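Local coordinates for malate oxidoreductase (Thermotoga maritima, PDB 1VL6), which probably catalyses the NAD-dependent oxidative decarboxylation of malate to pyruvate and carbon dioxide, at residues Ala145-Phe149 with Gly201-Asn206; Val193-Gly199 with Ala264-Val270; Ile227-Asn231 with His241-Arg246. One frame throughout, in Å; residues are numbered along the deposited sequence.

Interaction 1: residues Ala145-Phe149 with Gly201-Asn206; sequences APKCF and GAAGYN
Phe149 brings the far end of its ring against Tyr205 at the start of helix 202-214. Phe149 CE1 lies 3.3 Å from Tyr205 CD2 and the two ring centroids are 4.4 Å apart, with the planes at 47°, an oblique meeting that is neither a stack nor edge-to-face. The same end of the Phe149 ring also touches Tyr205 CB, while Gly201 O sits in the ring plane at its edge, 3.6 Å from Phe149 CZ, where the slightly positive aromatic hydrogens suit a carbonyl oxygen. Small groups make the rest of the contact: Cys148 SG packs 4.1 Å from Ala202 CB, and Ala145 CB lies 3.9 Å from Ala202 N. Their small size lets the chains come close, Ala145 CA and Ala202 CA being 5.6 Å apart. An alanine at Phe149 removes the ring packed on Tyr205 CB and CD2, which would probably open a gap between the helix starts and let the tyrosine ring shift.

Gly201 and Gly204 fall in a GxGxxG sequence between strand 194-198 and helix 202-214, consistent with the dinucleotide-binding turn of a Rossmann fold. Residues 145-149 belong to the malic enzyme N-terminal family region, so the contact probably joins the substrate-side and NAD-binding parts of the enzyme.

Further out, a cis peptide before Pro146 leads the chain into helix 147-158, whose first turn is tied by Phe149 N to Pro146 O. With CG beside its backbone N (chi1 -74°), Asn206 turns back along its helix, and ND2 donates to Ala202 O at 2.7 Å. Gln168 bonds both Asn206 ND2 and Cys148 O, bridging the two segments. Tyr240 meets the Phe149 ring, and Tyr205 OH bonds Lys209 and probably Glu243.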
# COMPACT_ATOMS: atom_id res chain seq x y z
N ALA A 145 1.17 19.91 -30.71
CA ALA A 145 2.18 20.57 -31.54
C ALA A 145 1.51 21.69 -32.31
O ALA A 145 0.29 21.66 -32.50
CB ALA A 145 2.83 19.58 -32.50
N PRO A 146 2.23 22.73 -32.68
CA PRO A 146 3.63 22.92 -32.39
C PRO A 146 3.96 23.59 -31.01
O PRO A 146 5.13 23.76 -30.68
CB PRO A 146 4.04 23.87 -33.52
CG PRO A 146 2.90 24.75 -33.63
CD PRO A 146 1.68 23.90 -33.37
N LYS A 147 2.97 23.96 -30.20
CA LYS A 147 3.36 24.61 -28.96
C LYS A 147 4.25 23.74 -28.07
O LYS A 147 5.06 24.25 -27.31
CB LYS A 147 2.15 25.17 -28.20
CG LYS A 147 1.44 24.20 -27.29
CD LYS A 147 0.05 24.73 -26.87
CE LYS A 147 -0.70 23.74 -25.95
NZ LYS A 147 -2.10 24.26 -25.62
N CYS A 148 4.13 22.42 -28.17
CA CYS A 148 4.91 21.56 -27.31
C CYS A 148 6.42 21.63 -27.64
O CYS A 148 7.26 21.22 -26.87
CB CYS A 148 4.41 20.11 -27.42
SG CYS A 148 4.61 19.52 -29.09
N PHE A 149 6.77 22.10 -28.81
CA PHE A 149 8.18 22.16 -29.11
C PHE A 149 8.85 23.19 -28.20
O PHE A 149 9.83 22.90 -27.50
CB PHE A 149 8.39 22.52 -30.58
CG PHE A 149 7.89 21.46 -31.55
CD1 PHE A 149 8.31 20.16 -31.46
CD2 PHE A 149 6.99 21.78 -32.56
CE1 PHE A 149 7.86 19.19 -32.35
CE2 PHE A 149 6.54 20.82 -33.47
CZ PHE A 149 6.97 19.54 -33.37
N GLY A 201 4.26 15.99 -36.67
CA GLY A 201 3.79 16.59 -35.43
C GLY A 201 4.83 16.33 -34.37
O GLY A 201 6.02 16.29 -34.68
N ALA A 202 4.38 16.08 -33.14
CA ALA A 202 5.29 15.98 -32.01
C ALA A 202 6.27 14.85 -32.19
O ALA A 202 7.48 15.01 -31.94
CB ALA A 202 4.54 15.80 -30.75
N ALA A 203 5.76 13.71 -32.67
CA ALA A 203 6.59 12.56 -32.90
C ALA A 203 7.42 12.72 -34.14
O ALA A 203 8.63 12.46 -34.10
CB ALA A 203 5.73 11.37 -33.02
N GLY A 204 6.77 13.08 -35.26
CA GLY A 204 7.43 13.08 -36.56
C GLY A 204 8.68 13.95 -36.64
O GLY A 204 9.75 13.53 -37.08
N TYR A 205 8.54 15.17 -36.16
CA TYR A 205 9.63 16.12 -36.02
C TYR A 205 10.83 15.48 -35.32
O TYR A 205 11.98 15.58 -35.80
CB TYR A 205 9.12 17.31 -35.19
CG TYR A 205 10.11 18.41 -34.92
CD1 TYR A 205 10.35 19.39 -35.87
CD2 TYR A 205 10.79 18.47 -33.73
CE1 TYR A 205 11.25 20.38 -35.66
CE2 TYR A 205 11.71 19.49 -33.48
CZ TYR A 205 11.93 20.44 -34.46
OH TYR A 205 12.82 21.43 -34.25
N ASN A 206 10.58 14.80 -34.20
CA ASN A 206 11.67 14.24 -33.43
C ASN A 206 12.25 12.99 -34.07
O ASN A 206 13.49 12.76 -34.02
CB ASN A 206 11.27 13.96 -32.01
CG ASN A 206 11.15 15.21 -31.19
OD1 ASN A 206 12.12 15.63 -30.59
ND2 ASN A 206 9.95 15.77 -31.10

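Interaction 2: residues Val193-Gly199 with Ala264-Val270; sequences VKVVVNG and ADFFIGV
Val195 to Asn198 pair in parallel with Phe266 to Gly269, the strand axes 4.6 Å apart and 15° from parallel. Backbone hydrogen bonds zip the pair together: Val196 gives its N-H to Phe266 O at 2.8 Å and takes one at its O from Ile268 N, and Asn198 does the same with Ile268 O and Val270 N. At the start of the ladder Lys194 O accepts from both Asp265 N and Phe266 N. Asp265 adds a side-chain bond, its OD2 taking the Lys194 N-H on the anti side at 3.0 Å and 171°, so the carboxylate stands in for a strand carbonyl; its OD1 is held by Lys188 and Ser285.

Apolar contacts flank the ladder. On one face Val195 CG1 lies 3.9 Å from Phe266 CB and 4.0 Å from Ile268 CD1; on the other, Val196 CG2 touches Ala264 CB and the Phe267 ring lies obliquely 3.6 Å from Asn198 CB by its CE1. Beta-branched residues suit such extended strands. Gly269, beneath Phe267, has no CB to strike that ring, and Gly199, with positive phi, is consistent with the first glycine of a Rossmann-type turn.

These are central strands of the NAD-binding domain's sheet: 194-198 pairs on its far edge with 218-223, helix 166-186 packs Phe179 against Val195 and Phe266, and helix 202-214 covers Val197 and Val270.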
# COMPACT_ATOMS: atom_id res chain seq x y z
N VAL A 193 19.88 4.16 -47.11
CA VAL A 193 18.44 3.97 -47.20
C VAL A 193 17.63 5.25 -47.31
O VAL A 193 18.00 6.27 -46.71
CB VAL A 193 17.85 3.16 -46.00
CG1 VAL A 193 18.30 1.76 -46.09
CG2 VAL A 193 18.25 3.77 -44.69
N LYS A 194 16.51 5.16 -48.05
CA LYS A 194 15.54 6.23 -48.15
C LYS A 194 14.41 5.93 -47.16
O LYS A 194 13.76 4.88 -47.27
CB LYS A 194 14.97 6.28 -49.55
CG LYS A 194 13.88 7.31 -49.82
CD LYS A 194 13.24 7.16 -51.23
CE LYS A 194 12.70 8.50 -51.76
NZ LYS A 194 11.63 8.34 -52.80
N VAL A 195 14.20 6.85 -46.22
CA VAL A 195 13.22 6.68 -45.19
C VAL A 195 12.18 7.77 -45.27
O VAL A 195 12.52 8.94 -45.17
CB VAL A 195 13.85 6.81 -43.83
CG1 VAL A 195 12.78 6.53 -42.72
CG2 VAL A 195 15.05 5.87 -43.71
N VAL A 196 10.91 7.39 -45.44
CA VAL A 196 9.83 8.34 -45.53
C VAL A 196 9.19 8.46 -44.17
O VAL A 196 8.71 7.47 -43.66
CB VAL A 196 8.78 7.91 -46.54
CG1 VAL A 196 7.57 8.84 -46.45
CG2 VAL A 196 9.31 8.00 -47.93
N VAL A 197 9.15 9.66 -43.60
CA VAL A 197 8.41 9.91 -42.38
C VAL A 197 7.17 10.73 -42.69
O VAL A 197 7.28 11.85 -43.18
CB VAL A 197 9.25 10.67 -41.39
CG1 VAL A 197 8.44 10.90 -40.06
CG2 VAL A 197 10.53 9.94 -41.12
N ASN A 198 5.99 10.20 -42.37
CA ASN A 198 4.75 10.91 -42.65
C ASN A 198 4.04 11.33 -41.38
O ASN A 198 3.72 10.49 -40.54
CB ASN A 198 3.80 10.03 -43.43
CG ASN A 198 2.54 10.79 -43.91
OD1 ASN A 198 2.62 11.55 -44.84
ND2 ASN A 198 1.38 10.55 -43.26
N GLY A 199 3.75 12.62 -41.27
CA GLY A 199 3.06 13.22 -40.12
C GLY A 199 4.08 13.88 -39.22
O GLY A 199 4.64 13.23 -38.32
N ALA A 264 11.41 3.86 -51.75
CA ALA A 264 11.73 4.01 -50.35
C ALA A 264 11.97 2.66 -49.69
O ALA A 264 11.33 1.68 -50.01
CB ALA A 264 10.61 4.76 -49.66
N ASP A 265 12.87 2.65 -48.73
CA ASP A 265 13.15 1.46 -47.96
C ASP A 265 12.33 1.36 -46.68
O ASP A 265 12.02 0.26 -46.22
CB ASP A 265 14.62 1.46 -47.58
CG ASP A 265 15.50 1.43 -48.79
OD1 ASP A 265 15.70 0.31 -49.30
OD2 ASP A 265 15.99 2.46 -49.31
N PHE A 266 11.99 2.51 -46.10
CA PHE A 266 11.17 2.53 -44.89
C PHE A 266 10.09 3.57 -45.03
O PHE A 266 10.29 4.62 -45.68
CB PHE A 266 12.00 2.86 -43.68
CG PHE A 266 13.05 1.83 -43.35
CD1 PHE A 266 14.19 1.71 -44.13
CD2 PHE A 266 12.93 1.05 -42.22
CE1 PHE A 266 15.16 0.81 -43.81
CE2 PHE A 266 13.91 0.14 -41.91
CZ PHE A 266 15.02 0.01 -42.70
N PHE A 267 8.93 3.26 -44.46
CA PHE A 267 7.91 4.25 -44.25
C PHE A 267 7.72 4.27 -42.77
O PHE A 267 7.52 3.21 -42.15
CB PHE A 267 6.59 3.87 -44.94
CG PHE A 267 5.37 4.65 -44.43
CD1 PHE A 267 5.03 5.87 -44.99
CD2 PHE A 267 4.61 4.17 -43.40
CE1 PHE A 267 3.96 6.58 -44.53
CE2 PHE A 267 3.54 4.90 -42.93
CZ PHE A 267 3.21 6.09 -43.50
N ILE A 268 7.77 5.48 -42.19
CA ILE A 268 7.39 5.67 -40.82
C ILE A 268 6.28 6.69 -40.73
O ILE A 268 6.45 7.88 -41.00
CB ILE A 268 8.55 6.14 -40.03
CG1 ILE A 268 9.76 5.22 -40.32
CG2 ILE A 268 8.21 6.09 -38.60
CD1 ILE A 268 10.90 5.36 -39.34
N GLY A 269 5.12 6.19 -40.33
CA GLY A 269 3.94 7.00 -40.25
C GLY A 269 3.46 7.17 -38.85
O GLY A 269 3.29 6.20 -38.09
N VAL A 270 3.21 8.42 -38.51
CA VAL A 270 2.81 8.80 -37.17
C VAL A 270 1.75 9.85 -37.47
O VAL A 270 1.91 11.01 -37.13
CB VAL A 270 4.20 9.12 -36.48
CG1 VAL A 270 4.69 10.52 -36.66
CG2 VAL A 270 4.30 8.63 -35.12

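Interaction 3: residues Ile227-Asn231 with His241-Arg246; sequences ILNEN and HLEIAR
Leu228 and Ala245 mark the closest backbone approach, CA to CA 5.0 Å, where the loop leaving strand 226-227 passes helix 239-246. Both belong to the Rossmann-type NAD-binding region, and the contact packs a short helix against the loop that leads toward it, at one edge of the mixed sheet.

Leu228 is the apolar plug of the contact. Its CG lies beside the backbone N, opposite the carbonyl carbon (chi1 -79°), which swings CG toward the helix, and the CD2 methyl reaches 3.7 Å from His241 CB and 4.1 Å from Ile244 CB. Leu228 CB meets the methyl of Ala245 at 4.0 Å. An alanine suits that spot: its CB also touches the backbone of the loop, 3.7 Å from Glu230 N, a close fit for a single methyl. His241 offers mainly its CB and CG to Leu228, while the polar end of the ring is engaged elsewhere, NE2 with Ile200 O and ND1, weakly, with Leu237 N. Asn229 points away from the helix and anchors the loop instead, its ND2 bonded to Leu253 O.

At the surface the contact turns ionic. Glu230 CG lies 3.6 Å from Leu242 CD1, and a bend at chi2 carries the carboxylate on to Arg246, whose chain is extended from CG to NE. Long, flexible side chains suit this place, being able to span from loop to helix at the surface. Arg246 NE and Glu230 OE2 form a salt bridge of 3.0 Å, its hydrogen bond weak because the N-H angle is only 141°. The carboxylate meets the edge of the guanidinium with its own plane turned 75° away, while Leu242 CG lies 3.3 Å above one guanidinium face, displaced from its middle.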
# COMPACT_ATOMS: atom_id res chain seq x y z
N ILE A 227 5.15 16.41 -49.59
CA ILE A 227 6.55 16.36 -49.19
C ILE A 227 7.06 17.76 -48.80
O ILE A 227 6.83 18.74 -49.52
CB ILE A 227 7.44 15.87 -50.36
CG1 ILE A 227 7.18 14.40 -50.70
CG2 ILE A 227 8.92 16.00 -49.98
CD1 ILE A 227 7.81 13.93 -52.04
N LEU A 228 7.76 17.83 -47.67
CA LEU A 228 8.30 19.10 -47.17
C LEU A 228 9.53 19.50 -47.95
O LEU A 228 10.54 18.78 -48.00
CB LEU A 228 8.65 19.06 -45.68
CG LEU A 228 7.47 19.19 -44.73
CD1 LEU A 228 6.50 18.01 -44.87
CD2 LEU A 228 7.99 19.28 -43.32
N ASN A 229 9.43 20.65 -48.58
CA ASN A 229 10.41 21.12 -49.51
C ASN A 229 10.35 22.67 -49.48
O ASN A 229 9.35 23.26 -49.93
CB ASN A 229 9.99 20.51 -50.86
CG ASN A 229 10.92 20.85 -51.98
OD1 ASN A 229 11.31 22.01 -52.19
ND2 ASN A 229 11.27 19.83 -52.76
N GLU A 230 11.40 23.33 -48.96
CA GLU A 230 11.41 24.83 -48.96
C GLU A 230 10.88 25.48 -50.24
O GLU A 230 10.22 26.52 -50.17
CB GLU A 230 12.79 25.47 -48.77
CG GLU A 230 13.05 25.95 -47.36
CD GLU A 230 13.85 27.22 -47.31
OE1 GLU A 230 13.27 28.31 -47.40
OE2 GLU A 230 15.07 27.13 -47.15
N ASN A 231 11.22 24.89 -51.40
CA ASN A 231 10.80 25.44 -52.72
C ASN A 231 9.29 25.39 -52.98
O ASN A 231 8.83 26.09 -53.88
CB ASN A 231 11.37 24.66 -53.93
CG ASN A 231 12.88 24.64 -53.98
OD1 ASN A 231 13.48 23.56 -53.95
ND2 ASN A 231 13.50 25.83 -54.07
N HIS A 241 8.16 22.88 -39.66
CA HIS A 241 8.17 22.15 -40.91
C HIS A 241 9.23 22.74 -41.83
O HIS A 241 9.96 22.05 -42.52
CB HIS A 241 6.78 22.25 -41.56
CG HIS A 241 5.74 21.41 -40.90
ND1 HIS A 241 4.47 21.26 -41.42
CD2 HIS A 241 5.79 20.62 -39.80
CE1 HIS A 241 3.78 20.42 -40.66
NE2 HIS A 241 4.57 20.01 -39.67
N LEU A 242 9.34 24.05 -41.82
CA LEU A 242 10.41 24.70 -42.57
C LEU A 242 11.76 24.18 -42.06
O LEU A 242 12.66 23.84 -42.83
CB LEU A 242 10.30 26.21 -42.44
CG LEU A 242 11.07 27.09 -43.40
CD1 LEU A 242 10.62 26.95 -44.85
CD2 LEU A 242 10.87 28.54 -42.97
N GLU A 243 11.92 24.10 -40.74
CA GLU A 243 13.18 23.63 -40.21
C GLU A 243 13.49 22.23 -40.75
O GLU A 243 14.62 21.94 -41.19
CB GLU A 243 13.12 23.59 -38.70
CG GLU A 243 14.46 23.38 -38.03
CD GLU A 243 14.33 22.92 -36.59
OE1 GLU A 243 13.26 23.12 -35.96
OE2 GLU A 243 15.29 22.32 -36.08
N ILE A 244 12.47 21.36 -40.74
CA ILE A 244 12.63 20.00 -41.24
C ILE A 244 12.96 19.93 -42.72
O ILE A 244 13.84 19.15 -43.17
CB ILE A 244 11.40 19.16 -40.96
CG1 ILE A 244 11.18 19.04 -39.44
CG2 ILE A 244 11.56 17.75 -41.58
CD1 ILE A 244 12.31 18.39 -38.68
N ALA A 245 12.26 20.75 -43.49
CA ALA A 245 12.50 20.76 -44.92
C ALA A 245 13.98 21.09 -45.19
O ALA A 245 14.56 20.64 -46.18
CB ALA A 245 11.61 21.79 -45.61
N ARG A 246 14.57 21.90 -44.33
CA ARG A 246 15.94 22.33 -44.58
C ARG A 246 17.00 21.28 -44.27
O ARG A 246 18.11 21.36 -44.75
CB ARG A 246 16.25 23.57 -43.79
CG ARG A 246 15.60 24.74 -44.40
CD ARG A 246 15.42 25.85 -43.44
NE ARG A 246 15.26 27.07 -44.20
CZ ARG A 246 14.64 28.13 -43.76
NH1 ARG A 246 14.13 28.14 -42.54
NH2 ARG A 246 14.54 29.19 -44.53

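Followed from the N terminus, residues 145-149 open interaction 1, and strand 194-198 starts interaction 2 before interaction 1 closes at 201-206, so these two cross. Interaction 3 then opens and closes within a short span, 227-231 to 241-246, lying wholly between the halves of interaction 2, which closes last at 264-270. Helix 202-214 connects them: Ala203 and Gly204 of interaction 1 pack on Val270 of interaction 2, and Tyr205 packs on Ile244 of interaction 3. Interactions 2 and 3 do not touch, their nearest atoms being about 6 Å apart. Together they tie helix 147-158, the central sheet and helix 239-246.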